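Local atomic coordinates of sulfur oxidation protein soxB (Thermus thermophilus, PDB entry 2WDD), a protein that probably hydrolyses the sulfur-sulfur bond of cysteine S-thiosulfonate to release sulfate in the Sox pathway of sulfur oxidation, working with a two-manganese centre. Residues G63-T66 with R72-G75; L82-L85 with D90-E93; Y84-V89 with H288-R293; Q267-L272 with D280-G285; K373-Y378 with R553-P558. All blocks are in the same frame, centred on the assembly; numbering follows the deposited sequence.

Contact 1 (G63-T66 with R72-G75); sequences GYLT and RYYG
L65 and Y73 meet where the loop that leads into helix 67-74 comes back against that same helix, within the last turn, which a Schellman motif closes at G75. R72 contributes to this ending through its backbone: its carbonyl O accepts a hydrogen bond from G75 N at 3.1 Å, a bond that reaches back into the final turn. The next residue, Y73, supplies the main contact surface. Its CG lies anti to the backbone N (chi1 -175°), a setting that brings the ring beside the loop and lets L65 come over one of its faces. The touching atom is the methyl CD1 of L65, 3.6 Å from the Y73 ring centroid and 18° off the ring normal, a CH-pi contact in which the two side chains run at about a right angle to each other. P62 also touches the Y73 side chain.

Y74 takes a different rotation about its first side-chain bond, with CG anti to the carbonyl carbon (chi1 -69°). Its ring receives Y73 CD2 over its centre, 3.4 Å above the plane, and P292 packs against it as well. G75 then leaves the helix with positive phi, a backbone state that favours glycine. The contact is small and lies away from the manganese site; what it does is fold the entrance loop onto the exit of one short helix. The same methyl of L65 that covers Y73 also reaches the second tyrosine, with CD1 4.1 Å from Y74 CE2.

Contact 2 (L82-L85 with D90-E93); sequences LAYL and DFVE
Y84 and F91 meet as a tilted aromatic pair across the bend between two consecutive short helices, 81-86 and 91-98. Their ring planes are inclined at 33° and the centroids lie 5.7 Å apart, an oblique pairing. The rings meet through one corner each: Y84 CE1 comes to 3.6 Å from F91 CE1, and F91 CD1 follows at 4.0 Å from that same Y84 CE1. Both side chains leave their helices in the same way, with CG anti to the backbone N (chi1 167° in Y84 and -175° in F91). Neither CB is aimed straight at the other helix, yet these rotations carry both rings into the space between them, while the backbones stay close, with Y84 CA 6.3 Å from F91 CA.

The phenolic end of Y84 extends past the F91 ring and is held by a hydrogen bond from its OH to the carbonyl O of G99. This bond should help fix how far the tyrosine reaches, and the purely apolar part of its ring is what F91 covers. D90, at the N-cap position just before the second helix, makes no capping bond with its side chain; its carboxylate instead forms a salt bridge with R78.

The pair is buried in the corner between two consecutive helices. L94 and A95 of helix 91-98 pack on Y84 one turn further along, as do Y45 and L335 from surrounding loops, M47 touches F91, and L82 and L85 of the first helix lean on strand 323-333.

Contact 3 (Y84-V89 with H288-R293); sequences YLLSYV and HDLTPR. With MN (manganese (II) ion), chain G.
Apolar packing carries the meeting of L86 with L290 and P292. The branch CD1 of L86 settles against both, 3.6 Å from L290 CB and 3.8 Å from P292 CG, while its sister methyl CD2 touches that proline corner too. With L86 CG anti to the backbone N (chi1 -164°), both methyls swing to the side of the loop. L290 in turn sends CD1 to the end of helix 81-86, 3.3 Å from L85 O, a carbonyl whose hydrogen bond comes from K310 NZ. I70 of helix 67-74 packs against L86.

Polar bonds stay within 84-89 or run to residues outside the two segments. S87 OG accepts from V89 N at 3.1 Å and 168°, an ST turn just after the helix, and it also bonds to G67 O. On the other segment T291 OG1 accepts a hydrogen bond from A304 N of strand 300-304.

Metal coordination lies at the start of the loop. H288 NE2 binds a manganese ion at 2.2 Å, with a water at 2.1 Å from the metal and D36, H38 and D132 completing its shell. H288 follows H286, a ligand of the second manganese, in a Gly-His-Thr-His sequence; such a GHxH element at a two-metal centre is one of the conserved metal-binding motifs of the metallophosphoesterase fold shared by the 5'-nucleotidase family.

Contact 4 (Q267-L272 with D280-G285); sequences QLDAAL and DLILSG
D269 reaches from helix 266-273 toward S284 and I282 on the neighbouring strand. Its CG stands anti to the carbonyl carbon, beside the backbone N (chi1 -76°), which turns the carboxylate to that strand. Its CB comes 3.9 Å from I282 CG2, and the same methyl lies 3.5 Å from D269 CG, so that the isoleucine lines the side chain. I282 CD1 meanwhile rests against the helix backbone, 3.6 Å from D269 O. OD1 accepts hydrogen bonds from S262 OG and N264 ND2, residues on both sides of the manganese ligand H263 in sequence. OD2 accepts a short bond of 2.6 Å from S284 OG, met on its anti side and 24° out of the carboxylate plane; the serine has two conformers, and the bond belongs to one of them. A water lies 2.7 Å from D269 OD2 and 2.8 Å from G285 O, placed to link the two, although other acceptors compete for its protons. With an alanine in place of D269, S284, S262 and N264 would probably all lose a buried acceptor, and the segment carrying H263 would be freer to shift.

The contact ties together a beta-alpha-beta unit, strand 257-262, helix 266-273 and strand 281-284, whose two strands run parallel and adjacent. Strand 300-304 continues the sheet beyond, its I302 touching A270 and S284, while L281 and L283 pack on strand 29-34 of the neighbouring sheet.

Contact 5 (K373-Y378 with R553-P558); sequences KRDTLY and RNYRLP
Y555 OH donates a short hydrogen bond of 2.6 Å to D375 OD2. The oxygen sits at the rim of the tyrosine ring, in its plane, whereas the hydroxyl approaches from above the carboxylate plane, 57° out of it; the two planes are turned 82° apart. D375 CG lies anti to the backbone N (chi1 -173°), which sends the carboxylate out to meet the phenol. Apolar atoms flank the phenol: Y378 CB lies 3.4 Å from Y555 OH, and L377 CD1 lies 4.2 Å from Y555 CE1. A water donates to both Y555 OH (2.7 Å) and Y378 O (2.8 Å).

Two backbone amides add to the grip on D375 OD2. L377 N donates to D375 OD2 at 2.9 Å, making an Asx turn; Y378 N meets the anti lone pair of D375 OD2, making an Asx motif. Both lie in the loop that leads into helix 380-392 of the 5'-nucleotidase C-terminal domain. A leucine at D375 would probably leave Y555 OH without its acceptor and the amides of L377 and Y378 without their shared one.

Further out, N51 ND2 bonds to D375 OD1, which should help fix the carboxylate's rotation. Q383 OE1 holds the hydroxyl of Y378, while V548 and V550 of strand 548-550 pack on L377.

From the N terminus, contact 1 closes the first small loop, around helix 67-74, and contact 2 follows in series, closing the bend between helices 81-86 and 91-98. Contact 3 starts from the same helix as contact 2, sharing Y84 and L85, but spans almost two hundred residues to reach the metal-binding loop. Contact 4 is nested inside that span, in a beta-alpha-beta unit whose strand runs directly into the loop. Contact 5 opens only afterwards and ties the C-terminal domain to a loop near the C terminus. In space, G63 of contact 1 packs on D289 of contact 3, and Y88 of contact 3 touches R556 of contact 5.

Contact 1 (G63-T66 with R72-G75)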
# COMPACT_ATOMS: atom_id res chain seq x y z
N GLY A 63 11.05 -2.81 -6.97
CA GLY A 63 10.58 -3.10 -5.63
C GLY A 63 11.61 -2.63 -4.61
O GLY A 63 11.31 -2.52 -3.42
N TYR A 64 12.83 -2.37 -5.07
CA TYR A 64 13.92 -1.91 -4.21
C TYR A 64 14.63 -0.68 -4.76
O TYR A 64 15.74 -0.36 -4.32
CB TYR A 64 14.93 -3.04 -3.98
CG TYR A 64 14.34 -4.23 -3.24
CD1 TYR A 64 14.14 -4.18 -1.86
CD2 TYR A 64 13.92 -5.36 -3.92
CE1 TYR A 64 13.59 -5.26 -1.18
CE2 TYR A 64 13.39 -6.45 -3.25
CZ TYR A 64 13.21 -6.38 -1.88
OH TYR A 64 12.67 -7.46 -1.22
N LEU A 65 13.98 0.02 -5.68
CA LEU A 65 14.56 1.22 -6.29
C LEU A 65 13.92 2.47 -5.68
O LEU A 65 12.70 2.55 -5.55
CB LEU A 65 14.34 1.22 -7.81
CG LEU A 65 14.89 -0.01 -8.54
CD1 LEU A 65 14.30 -0.05 -9.94
CD2 LEU A 65 16.40 0.05 -8.60
N THR A 66 14.75 3.45 -5.37
CA THR A 66 14.29 4.71 -4.81
C THR A 66 15.17 5.85 -5.33
O THR A 66 16.18 5.62 -6.02
CB THR A 66 14.40 4.71 -3.27
OG1 THR A 66 15.78 4.49 -2.91
CG2 THR A 66 13.50 3.63 -2.64
N ARG A 72 16.93 6.81 -12.90
CA ARG A 72 17.87 6.31 -13.89
C ARG A 72 17.43 4.97 -14.46
O ARG A 72 17.53 4.73 -15.67
CB ARG A 72 19.26 6.17 -13.26
CG ARG A 72 19.90 7.51 -12.92
CD ARG A 72 21.37 7.32 -12.57
NE ARG A 72 21.57 6.60 -11.31
CZ ARG A 72 21.75 7.20 -10.13
NH1 ARG A 72 21.72 8.52 -10.04
NH2 ARG A 72 21.98 6.47 -9.04
N TYR A 73 16.96 4.08 -13.58
CA TYR A 73 16.55 2.75 -14.01
C TYR A 73 15.51 2.79 -15.12
O TYR A 73 15.58 2.03 -16.08
CB TYR A 73 16.01 1.96 -12.81
CG TYR A 73 15.67 0.52 -13.11
CD1 TYR A 73 16.57 -0.50 -12.82
CD2 TYR A 73 14.43 0.17 -13.63
CE1 TYR A 73 16.25 -1.83 -13.06
CE2 TYR A 73 14.11 -1.15 -13.88
CZ TYR A 73 15.03 -2.14 -13.61
OH TYR A 73 14.69 -3.46 -13.84
N TYR A 74 14.54 3.69 -14.98
CA TYR A 74 13.46 3.82 -15.94
C TYR A 74 13.67 4.91 -16.99
O TYR A 74 12.81 5.13 -17.83
CB TYR A 74 12.14 4.04 -15.19
CG TYR A 74 11.71 2.80 -14.44
CD1 TYR A 74 11.27 1.67 -15.13
CD2 TYR A 74 11.78 2.73 -13.06
CE1 TYR A 74 10.89 0.53 -14.46
CE2 TYR A 74 11.42 1.58 -12.37
CZ TYR A 74 10.98 0.48 -13.09
OH TYR A 74 10.61 -0.67 -12.42
N GLY A 75 14.80 5.60 -16.93
CA GLY A 75 15.06 6.64 -17.91
C GLY A 75 14.11 7.82 -17.80
O GLY A 75 13.75 8.44 -18.80

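Contact 2 (L82-L85 with D90-E93)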
# COMPACT_ATOMS: atom_id res chain seq x y z
N LEU A 82 6.23 12.46 -14.07
CA LEU A 82 6.49 11.07 -13.69
C LEU A 82 7.54 11.00 -12.58
O LEU A 82 7.41 10.19 -11.67
CB LEU A 82 6.92 10.22 -14.89
CG LEU A 82 7.10 8.73 -14.60
CD1 LEU A 82 5.88 8.17 -13.87
CD2 LEU A 82 7.35 7.95 -15.90
N ALA A 83 8.56 11.86 -12.65
CA ALA A 83 9.59 11.87 -11.61
C ALA A 83 8.96 12.22 -10.26
O ALA A 83 9.31 11.65 -9.23
CB ALA A 83 10.70 12.87 -11.96
N TYR A 84 8.01 13.15 -10.28
CA TYR A 84 7.28 13.57 -9.08
C TYR A 84 6.57 12.37 -8.43
O TYR A 84 6.61 12.20 -7.21
CB TYR A 84 6.27 14.65 -9.46
CG TYR A 84 5.21 14.99 -8.42
CD1 TYR A 84 5.54 15.17 -7.08
CD2 TYR A 84 3.90 15.21 -8.81
CE1 TYR A 84 4.57 15.54 -6.14
CE2 TYR A 84 2.92 15.53 -7.88
CZ TYR A 84 3.25 15.71 -6.55
OH TYR A 84 2.27 16.07 -5.64
N LEU A 85 5.95 11.53 -9.24
CA LEU A 85 5.26 10.35 -8.70
C LEU A 85 6.25 9.28 -8.23
O LEU A 85 6.04 8.59 -7.23
CB LEU A 85 4.39 9.72 -9.80
CG LEU A 85 2.93 10.18 -9.87
CD1 LEU A 85 2.82 11.68 -10.11
CD2 LEU A 85 2.19 9.39 -10.96
N ASP A 90 13.41 15.85 -5.02
CA ASP A 90 12.71 17.11 -5.31
C ASP A 90 11.25 17.12 -4.90
O ASP A 90 10.47 17.93 -5.40
CB ASP A 90 12.79 17.47 -6.80
CG ASP A 90 14.21 17.41 -7.35
OD1 ASP A 90 15.15 17.82 -6.65
OD2 ASP A 90 14.35 16.99 -8.52
N PHE A 91 10.86 16.23 -3.99
CA PHE A 91 9.44 16.09 -3.67
C PHE A 91 8.65 17.35 -3.37
O PHE A 91 7.64 17.61 -4.02
CB PHE A 91 9.16 15.01 -2.63
CG PHE A 91 7.70 14.80 -2.39
CD1 PHE A 91 6.95 14.03 -3.27
CD2 PHE A 91 7.06 15.44 -1.35
CE1 PHE A 91 5.58 13.85 -3.07
CE2 PHE A 91 5.69 15.29 -1.16
CZ PHE A 91 4.95 14.49 -2.02
N VAL A 92 9.05 18.09 -2.35
CA VAL A 92 8.27 19.27 -1.99
C VAL A 92 8.16 20.24 -3.16
O VAL A 92 7.07 20.73 -3.46
CB VAL A 92 8.80 19.96 -0.73
CG1 VAL A 92 8.02 21.25 -0.48
CG2 VAL A 92 8.69 19.02 0.48
N GLU A 93 9.28 20.49 -3.83
CA GLU A 93 9.28 21.41 -4.96
C GLU A 93 8.31 20.95 -6.04
O GLU A 93 7.52 21.74 -6.56
CB GLU A 93 10.69 21.57 -5.54
CG GLU A 93 11.69 22.17 -4.56
CD GLU A 93 13.00 22.57 -5.22
OE1 GLU A 93 12.96 23.30 -6.23
OE2 GLU A 93 14.07 22.18 -4.70

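Contact 3 (Y84-V89 with H288-R293)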
# COMPACT_ATOMS: atom_id res chain seq x y z
N TYR A 84 8.01 13.15 -10.28
CA TYR A 84 7.28 13.57 -9.08
C TYR A 84 6.57 12.37 -8.43
O TYR A 84 6.61 12.20 -7.21
CB TYR A 84 6.27 14.65 -9.46
CG TYR A 84 5.21 14.99 -8.42
CD1 TYR A 84 5.54 15.17 -7.08
CD2 TYR A 84 3.90 15.21 -8.81
CE1 TYR A 84 4.57 15.54 -6.14
CE2 TYR A 84 2.92 15.53 -7.88
CZ TYR A 84 3.25 15.71 -6.55
OH TYR A 84 2.27 16.07 -5.64
N LEU A 85 5.95 11.53 -9.24
CA LEU A 85 5.26 10.35 -8.70
C LEU A 85 6.25 9.28 -8.23
O LEU A 85 6.04 8.59 -7.23
CB LEU A 85 4.39 9.72 -9.80
CG LEU A 85 2.93 10.18 -9.87
CD1 LEU A 85 2.82 11.68 -10.11
CD2 LEU A 85 2.19 9.39 -10.96
N LEU A 86 7.30 9.11 -9.02
CA LEU A 86 8.22 7.99 -8.89
C LEU A 86 9.24 8.00 -7.77
O LEU A 86 9.66 6.93 -7.31
CB LEU A 86 8.94 7.83 -10.24
CG LEU A 86 9.68 6.54 -10.56
CD1 LEU A 86 8.73 5.34 -10.53
CD2 LEU A 86 10.30 6.66 -11.98
N SER A 87 9.67 9.18 -7.35
CA SER A 87 10.77 9.26 -6.40
C SER A 87 10.58 10.38 -5.37
O SER A 87 9.83 11.34 -5.60
CB SER A 87 12.03 9.57 -7.23
OG SER A 87 13.18 9.83 -6.45
N TYR A 88 11.30 10.29 -4.25
CA TYR A 88 11.27 11.35 -3.23
C TYR A 88 12.13 12.55 -3.68
O TYR A 88 12.05 13.61 -3.08
CB TYR A 88 11.81 10.84 -1.88
CG TYR A 88 13.30 10.54 -1.85
CD1 TYR A 88 14.24 11.50 -1.48
CD2 TYR A 88 13.76 9.28 -2.18
CE1 TYR A 88 15.62 11.20 -1.49
CE2 TYR A 88 15.10 8.97 -2.18
CZ TYR A 88 16.01 9.92 -1.84
OH TYR A 88 17.35 9.56 -1.84
N VAL A 89 12.99 12.36 -4.68
CA VAL A 89 13.87 13.45 -5.12
C VAL A 89 13.03 14.67 -5.53
O VAL A 89 12.05 14.54 -6.25
CB VAL A 89 14.82 12.98 -6.25
CG1 VAL A 89 15.59 14.15 -6.85
CG2 VAL A 89 15.79 11.93 -5.70
N HIS A 288 2.78 -1.47 -3.24
CA HIS A 288 2.67 -0.05 -3.55
C HIS A 288 3.81 0.43 -4.46
O HIS A 288 4.25 1.58 -4.36
CB HIS A 288 2.65 0.78 -2.25
CG HIS A 288 1.46 0.52 -1.36
ND1 HIS A 288 1.06 1.41 -0.38
CD2 HIS A 288 0.58 -0.51 -1.32
CE1 HIS A 288 -0.01 0.93 0.23
NE2 HIS A 288 -0.33 -0.22 -0.32
N ASP A 289 4.25 -0.45 -5.35
CA ASP A 289 5.35 -0.13 -6.27
C ASP A 289 4.90 0.65 -7.51
O ASP A 289 3.71 0.71 -7.83
CB ASP A 289 6.02 -1.44 -6.71
CG ASP A 289 6.81 -2.09 -5.59
OD1 ASP A 289 7.67 -1.39 -5.02
OD2 ASP A 289 6.60 -3.28 -5.29
N LEU A 290 5.89 1.20 -8.22
CA LEU A 290 5.67 1.88 -9.50
C LEU A 290 6.63 1.27 -10.52
O LEU A 290 7.82 1.11 -10.24
CB LEU A 290 5.94 3.39 -9.39
CG LEU A 290 4.76 4.22 -8.89
CD1 LEU A 290 5.24 5.53 -8.29
CD2 LEU A 290 3.75 4.46 -10.02
N THR A 291 6.10 0.91 -11.69
CA THR A 291 6.91 0.33 -12.76
C THR A 291 6.58 1.02 -14.10
O THR A 291 5.72 0.56 -14.85
CB THR A 291 6.66 -1.19 -12.90
OG1 THR A 291 5.27 -1.44 -13.08
CG2 THR A 291 7.16 -1.92 -11.67
N PRO A 292 7.27 2.13 -14.40
CA PRO A 292 7.03 2.86 -15.65
C PRO A 292 7.22 2.00 -16.90
O PRO A 292 6.59 2.25 -17.93
CB PRO A 292 8.04 3.99 -15.59
CG PRO A 292 8.16 4.27 -14.09
CD PRO A 292 8.15 2.87 -13.49
N ARG A 293 8.04 0.96 -16.76
CA ARG A 293 8.27 -0.01 -17.83
C ARG A 293 8.03 -1.35 -17.13
O ARG A 293 8.38 -1.50 -15.96
CB ARG A 293 9.71 0.06 -18.33
CG ARG A 293 10.09 1.40 -18.93
CD ARG A 293 11.45 1.33 -19.61
NE ARG A 293 11.98 2.65 -19.93
CZ ARG A 293 11.71 3.31 -21.06
NH1 ARG A 293 10.90 2.79 -21.96
NH2 ARG A 293 12.25 4.51 -21.27
MN MN G . -1.93 -1.61 0.34
O HOH W 1 -0.78 -3.29 0.80

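Contact 4 (Q267-L272 with D280-G285)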
# COMPACT_ATOMS: atom_id res chain seq x y z
N GLN A 267 7.30 -8.97 -5.09
CA GLN A 267 8.40 -9.92 -5.05
C GLN A 267 7.86 -11.34 -5.06
O GLN A 267 8.42 -12.22 -5.72
CB GLN A 267 9.27 -9.70 -3.81
CG GLN A 267 9.85 -8.28 -3.74
CD GLN A 267 10.59 -7.89 -5.01
OE1 GLN A 267 11.47 -8.61 -5.47
NE2 GLN A 267 10.23 -6.75 -5.59
N LEU A 268 6.75 -11.56 -4.37
CA LEU A 268 6.12 -12.87 -4.40
C LEU A 268 5.60 -13.15 -5.81
O LEU A 268 5.73 -14.26 -6.33
CB LEU A 268 5.02 -12.97 -3.35
CG LEU A 268 4.26 -14.29 -3.28
CD1 LEU A 268 5.23 -15.49 -3.22
CD2 LEU A 268 3.34 -14.27 -2.06
N ASP A 269 5.03 -12.14 -6.45
CA ASP A 269 4.57 -12.32 -7.82
C ASP A 269 5.74 -12.70 -8.72
O ASP A 269 5.59 -13.53 -9.62
CB ASP A 269 3.95 -11.02 -8.35
CG ASP A 269 2.56 -10.77 -7.80
OD1 ASP A 269 1.87 -11.76 -7.43
OD2 ASP A 269 2.13 -9.59 -7.81
N ALA A 270 6.91 -12.08 -8.51
CA ALA A 270 8.07 -12.40 -9.35
C ALA A 270 8.49 -13.85 -9.15
O ALA A 270 8.88 -14.53 -10.11
CB ALA A 270 9.23 -11.45 -9.05
N ALA A 271 8.41 -14.33 -7.91
CA ALA A 271 8.77 -15.71 -7.62
C ALA A 271 7.79 -16.66 -8.32
O ALA A 271 8.20 -17.68 -8.88
CB ALA A 271 8.77 -15.96 -6.11
N LEU A 272 6.51 -16.30 -8.31
CA LEU A 272 5.49 -17.11 -8.98
C LEU A 272 5.68 -17.14 -10.49
O LEU A 272 5.40 -18.16 -11.14
CB LEU A 272 4.09 -16.60 -8.64
CG LEU A 272 3.65 -16.81 -7.19
CD1 LEU A 272 2.31 -16.11 -6.96
CD2 LEU A 272 3.55 -18.31 -6.87
N ASP A 280 0.88 -14.58 -18.41
CA ASP A 280 1.50 -13.66 -19.35
C ASP A 280 1.79 -12.29 -18.78
O ASP A 280 2.77 -11.65 -19.14
CB ASP A 280 0.64 -13.54 -20.61
CG ASP A 280 0.39 -14.89 -21.26
OD1 ASP A 280 1.38 -15.63 -21.49
OD2 ASP A 280 -0.79 -15.26 -21.43
N LEU A 281 0.93 -11.84 -17.87
CA LEU A 281 1.08 -10.54 -17.27
C LEU A 281 0.57 -10.62 -15.84
O LEU A 281 -0.42 -11.29 -15.58
CB LEU A 281 0.21 -9.53 -18.03
CG LEU A 281 0.05 -8.12 -17.44
CD1 LEU A 281 1.39 -7.40 -17.46
CD2 LEU A 281 -1.01 -7.32 -18.22
N ILE A 282 1.25 -9.93 -14.93
CA ILE A 282 0.82 -9.84 -13.54
C ILE A 282 0.68 -8.35 -13.24
O ILE A 282 1.61 -7.58 -13.50
CB ILE A 282 1.81 -10.47 -12.52
CG1 ILE A 282 1.95 -11.97 -12.76
CG2 ILE A 282 1.31 -10.24 -11.08
CD1 ILE A 282 3.07 -12.63 -11.98
N LEU A 283 -0.48 -7.97 -12.69
CA LEU A 283 -0.77 -6.61 -12.23
C LEU A 283 -0.57 -6.76 -10.72
O LEU A 283 -1.37 -7.40 -10.03
CB LEU A 283 -2.21 -6.22 -12.59
CG LEU A 283 -2.45 -6.19 -14.11
CD1 LEU A 283 -3.91 -5.88 -14.45
CD2 LEU A 283 -1.48 -5.20 -14.81
N SER A 284 0.57 -6.25 -10.24
CA SER A 284 1.01 -6.43 -8.86
C SER A 284 0.65 -5.32 -7.89
O SER A 284 1.22 -4.22 -7.95
CB SER A 284 2.54 -6.62 -8.81
OG SER A 284 2.97 -7.79 -9.48
N GLY A 285 -0.23 -5.63 -6.95
CA GLY A 285 -0.61 -4.70 -5.90
C GLY A 285 0.15 -5.03 -4.63
O GLY A 285 1.15 -5.75 -4.66
O HOH W 2 0.83 -8.29 -5.84

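Contact 5 (K373-Y378 with R553-P558)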
# COMPACT_ATOMS: atom_id res chain seq x y z
N LYS A 373 5.47 9.04 5.48
CA LYS A 373 5.28 7.77 6.15
C LYS A 373 6.13 6.61 5.65
O LYS A 373 6.63 5.80 6.43
CB LYS A 373 3.81 7.35 6.03
CG LYS A 373 3.53 5.90 6.44
CD LYS A 373 3.46 5.79 7.96
CE LYS A 373 3.33 4.34 8.44
NZ LYS A 373 2.89 4.31 9.87
N ARG A 374 6.27 6.49 4.33
CA ARG A 374 6.96 5.34 3.76
C ARG A 374 8.48 5.36 3.84
O ARG A 374 9.11 6.37 3.53
CB ARG A 374 6.51 5.09 2.32
CG ARG A 374 5.04 4.70 2.19
CD ARG A 374 4.87 3.51 1.27
NE ARG A 374 5.85 2.46 1.55
CZ ARG A 374 6.48 1.76 0.62
NH1 ARG A 374 7.35 0.82 0.97
NH2 ARG A 374 6.23 1.96 -0.66
N ASP A 375 9.05 4.23 4.25
CA ASP A 375 10.49 4.04 4.36
C ASP A 375 10.74 2.67 4.97
O ASP A 375 9.92 2.18 5.74
CB ASP A 375 11.13 5.10 5.26
CG ASP A 375 12.66 5.03 5.24
OD1 ASP A 375 13.22 5.36 4.18
OD2 ASP A 375 13.29 4.57 6.23
N THR A 376 11.88 2.06 4.70
CA THR A 376 12.14 0.78 5.35
C THR A 376 12.16 0.91 6.88
O THR A 376 11.67 0.03 7.59
CB THR A 376 13.49 0.20 4.89
OG1 THR A 376 13.48 0.05 3.47
CG2 THR A 376 13.76 -1.17 5.56
N LEU A 377 12.79 1.98 7.37
CA LEU A 377 13.10 2.09 8.78
C LEU A 377 12.55 3.23 9.60
O LEU A 377 12.42 3.09 10.83
CB LEU A 377 14.63 2.13 8.94
CG LEU A 377 15.39 0.97 8.29
CD1 LEU A 377 16.89 1.25 8.36
CD2 LEU A 377 15.05 -0.35 9.00
N TYR A 378 12.40 4.40 8.99
CA TYR A 378 12.11 5.59 9.76
C TYR A 378 11.31 6.60 8.94
O TYR A 378 11.52 6.75 7.75
CB TYR A 378 13.44 6.24 10.17
CG TYR A 378 13.31 7.65 10.70
CD1 TYR A 378 13.06 7.88 12.04
CD2 TYR A 378 13.41 8.74 9.84
CE1 TYR A 378 12.87 9.18 12.51
CE2 TYR A 378 13.21 10.04 10.31
CZ TYR A 378 12.96 10.25 11.65
OH TYR A 378 12.77 11.53 12.12
N ARG A 553 25.18 0.56 3.69
CA ARG A 553 24.28 1.35 2.84
C ARG A 553 24.33 2.81 3.25
O ARG A 553 24.60 3.12 4.41
CB ARG A 553 22.82 0.90 3.01
CG ARG A 553 22.57 -0.59 2.87
CD ARG A 553 22.60 -1.02 1.42
NE ARG A 553 22.18 -2.41 1.33
CZ ARG A 553 22.94 -3.44 1.67
NH1 ARG A 553 24.18 -3.23 2.08
NH2 ARG A 553 22.46 -4.67 1.60
N ASN A 554 23.98 3.69 2.33
CA ASN A 554 23.83 5.10 2.64
C ASN A 554 22.35 5.28 2.96
O ASN A 554 21.49 4.98 2.14
CB ASN A 554 24.18 5.94 1.43
CG ASN A 554 25.67 6.09 1.26
OD1 ASN A 554 26.40 6.11 2.25
ND2 ASN A 554 26.13 6.09 0.01
N TYR A 555 22.05 5.76 4.16
CA TYR A 555 20.67 5.98 4.55
C TYR A 555 20.25 7.36 4.05
O TYR A 555 20.90 8.35 4.36
CB TYR A 555 20.51 5.87 6.07
CG TYR A 555 19.06 5.97 6.46
CD1 TYR A 555 18.21 4.89 6.27
CD2 TYR A 555 18.50 7.19 6.78
CE1 TYR A 555 16.84 5.00 6.52
CE2 TYR A 555 17.14 7.32 7.04
CZ TYR A 555 16.31 6.22 6.89
OH TYR A 555 14.95 6.34 7.08
N ARG A 556 19.21 7.41 3.24
CA ARG A 556 18.81 8.67 2.61
C ARG A 556 17.64 9.37 3.28
O ARG A 556 16.73 8.72 3.80
CB ARG A 556 18.49 8.47 1.13
CG ARG A 556 19.63 7.84 0.33
CD ARG A 556 20.80 8.82 0.24
NE ARG A 556 20.39 10.08 -0.35
CZ ARG A 556 20.28 10.29 -1.66
NH1 ARG A 556 20.59 9.33 -2.52
NH2 ARG A 556 19.86 11.47 -2.12
N LEU A 557 17.62 10.69 3.16
CA LEU A 557 16.52 11.50 3.67
C LEU A 557 16.06 12.48 2.60
O LEU A 557 16.86 12.98 1.80
CB LEU A 557 16.95 12.30 4.88
CG LEU A 557 17.21 11.52 6.17
CD1 LEU A 557 17.84 12.45 7.20
CD2 LEU A 557 15.91 10.93 6.71
N PRO A 558 14.78 12.82 2.62
CA PRO A 558 14.30 13.80 1.65
C PRO A 558 14.54 15.21 2.18
O PRO A 558 14.95 15.39 3.33
CB PRO A 558 12.79 13.56 1.65
CG PRO A 558 12.51 13.15 3.09
CD PRO A 558 13.69 12.29 3.47
O HOH W 3 13.24 8.26 6.20